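Local coordinates for putative carbohydrate-active enzyme (Uncultured organism, PDB 5WH8), which probably hydrolyses O-glycosidic bonds through this family 5 cellulase module of a longer, multi-modular protein, at residues A[193-198]-A[227-232]. Sequence-based numbering, arbitrary orientation.
Sequences LAAQDP and INKGLA. With EDO (1,2-ethanediol), chain C.
A195 sits between K229 and L231, its CB 3.9 Å from K229 CB and 3.8 Å from L231 CD1, where two loops of the family 5 TIM barrel meet. One is the type I beta turn A194-D197, at the tail of helix 191-194. The other is the end of helix 217-228, a Schellman motif with G230 at positive phi as its C-prime residue, leading into barrel strand 233-239.

L231 reaches back from that motif with a forked end. Its CD1 lies 3.7 Å from A195 CA and also rests, more loosely, against A194, while CD2 meets P198 CB at 4.0 Å. Y206, on the adjacent strand 204-211, touches A194, P198 and L231 and so backs this apolar patch.

On the solvent side, K229 lies along the turn. Its chain runs extended through chi2, and a turn about CG-CD (chi3 69°) then sets CE over the A195 carbonyl. Q196 crosses that chain at about a right angle; its CB points away from 227-232, but the bend at chi2 brings the amide back, with NE2 3.6 Å from K229 CD. NE2 also hydrogen-bonds to D192 O, a bond that ties the amide to D192 of helix 191-194.

Beyond L231, the A232 backbone N donates a nearly straight bond (174°) to O2 of an ethanediol, probably from the crystallisation liquor, which also bonds to G18 O and V204 O. The closest approach between the loops is a carbon-oxygen contact, K229 CE to A195 O at 3.2 Å.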
loop_
_atom_site.group_PDB
_atom_site.type_symbol
_atom_site.label_atom_id
_atom_site.label_comp_id
_atom_site.label_asym_id
_atom_site.label_seq_id
_atom_site.Cartn_x
_atom_site.Cartn_y
_atom_site.Cartn_z
ATOM N N LEU A 193 3.052 -12.409 15.607
ATOM C CA LEU A 193 3.468 -11.835 16.884
ATOM C C LEU A 193 2.619 -10.622 17.251
ATOM O O LEU A 193 2.294 -10.421 18.413
ATOM C CB LEU A 193 4.949 -11.463 16.838
ATOM C CG LEU A 193 5.896 -12.614 16.510
ATOM C CD1 LEU A 193 7.353 -12.176 16.577
ATOM C CD2 LEU A 193 5.635 -13.818 17.401
ATOM N N ALA A 194 2.240 -9.811 16.266
ATOM C CA ALA A 194 1.299 -8.742 16.523
ATOM C C ALA A 194 -0.031 -9.285 17.078
ATOM O O ALA A 194 -0.669 -8.661 17.938
ATOM C CB ALA A 194 1.069 -7.937 15.253
ATOM N N ALA A 195 -0.425 -10.449 16.584
ATOM C CA ALA A 195 -1.693 -11.079 16.973
ATOM C C ALA A 195 -1.717 -11.484 18.443
ATOM O O ALA A 195 -2.799 -11.745 18.983
ATOM C CB ALA A 195 -1.952 -12.280 16.124
ATOM N N GLN A 196 -0.550 -11.562 19.078
ATOM C CA GLN A 196 -0.481 -11.912 20.509
ATOM C C GLN A 196 -0.854 -10.725 21.412
ATOM O O GLN A 196 -1.205 -10.915 22.578
ATOM C CB GLN A 196 0.918 -12.425 20.892
ATOM C CG GLN A 196 1.472 -13.521 19.987
ATOM C CD GLN A 196 0.592 -14.770 19.937
ATOM O OE1 GLN A 196 0.170 -15.292 20.972
ATOM N NE2 GLN A 196 0.321 -15.261 18.729
ATOM N N ASP A 197 -0.792 -9.507 20.870
ATOM C CA ASP A 197 -1.059 -8.295 21.635
ATOM C C ASP A 197 -1.514 -7.195 20.684
ATOM O O ASP A 197 -0.799 -6.229 20.479
ATOM C CB ASP A 197 0.201 -7.869 22.394
ATOM C CG ASP A 197 -0.042 -6.731 23.383
ATOM O OD1 ASP A 197 -1.202 -6.463 23.769
ATOM O OD2 ASP A 197 0.958 -6.108 23.795
ATOM N N PRO A 198 -2.709 -7.345 20.085
ATOM C CA PRO A 198 -3.112 -6.383 19.051
ATOM C C PRO A 198 -3.449 -4.997 19.572
ATOM O O PRO A 198 -3.719 -4.803 20.768
ATOM C CB PRO A 198 -4.354 -7.030 18.415
ATOM C CG PRO A 198 -4.803 -8.068 19.348
ATOM C CD PRO A 198 -3.640 -8.476 20.209
ATOM N N ILE A 227 -4.568 -14.469 11.118
ATOM C CA ILE A 227 -5.951 -14.529 10.689
ATOM C C ILE A 227 -6.815 -15.308 11.694
ATOM O O ILE A 227 -7.906 -14.867 12.061
ATOM C CB ILE A 227 -6.075 -15.164 9.295
ATOM C CG1 ILE A 227 -5.373 -14.284 8.247
ATOM C CG2 ILE A 227 -7.581 -15.389 8.931
ATOM C CD1 ILE A 227 -5.210 -14.964 6.891
ATOM N N ASN A 228 -6.310 -16.446 12.153
ATOM C CA ASN A 228 -7.064 -17.261 13.098
ATOM C C ASN A 228 -7.257 -16.564 14.435
ATOM O O ASN A 228 -8.267 -16.803 15.132
ATOM C CB ASN A 228 -6.371 -18.616 13.282
ATOM C CG ASN A 228 -6.505 -19.512 12.055
ATOM O OD1 ASN A 228 -7.388 -19.321 11.197
ATOM N ND2 ASN A 228 -5.654 -20.504 11.971
ATOM N N LYS A 229 -6.330 -15.679 14.788
ATOM C CA LYS A 229 -6.435 -14.868 15.998
ATOM C C LYS A 229 -7.188 -13.529 15.798
ATOM O O LYS A 229 -7.238 -12.699 16.710
ATOM C CB LYS A 229 -5.040 -14.604 16.554
ATOM C CG LYS A 229 -4.392 -15.899 17.080
ATOM C CD LYS A 229 -3.082 -15.649 17.785
ATOM C CE LYS A 229 -3.277 -14.922 19.115
ATOM N NZ LYS A 229 -4.091 -15.703 20.091
ATOM N N GLY A 230 -7.743 -13.330 14.605
ATOM C CA GLY A 230 -8.677 -12.244 14.349
ATOM C C GLY A 230 -8.154 -10.993 13.680
ATOM O O GLY A 230 -8.891 -10.000 13.656
ATOM N N LEU A 231 -6.930 -11.011 13.143
ATOM C CA LEU A 231 -6.380 -9.818 12.460
ATOM C C LEU A 231 -6.747 -9.778 10.970
ATOM O O LEU A 231 -6.795 -10.797 10.290
ATOM C CB LEU A 231 -4.853 -9.744 12.584
ATOM C CG LEU A 231 -4.240 -9.741 13.980
ATOM C CD1 LEU A 231 -2.821 -9.256 13.949
ATOM C CD2 LEU A 231 -5.059 -8.912 14.945
ATOM N N ALA A 232 -7.018 -8.571 10.492
ATOM C CA ALA A 232 -7.252 -8.302 9.074
ATOM C C ALA A 232 -5.916 -7.919 8.452
ATOM O O ALA A 232 -5.275 -6.977 8.930
ATOM C CB ALA A 232 -8.267 -7.183 8.903
HETATM C C1 EDO C . -9.296 -6.867 13.314
HETATM O O1 EDO C . -10.210 -5.972 12.667
HETATM C C2 EDO C . -7.948 -6.176 13.446
HETATM O O2 EDO C . -7.238 -6.237 12.201
#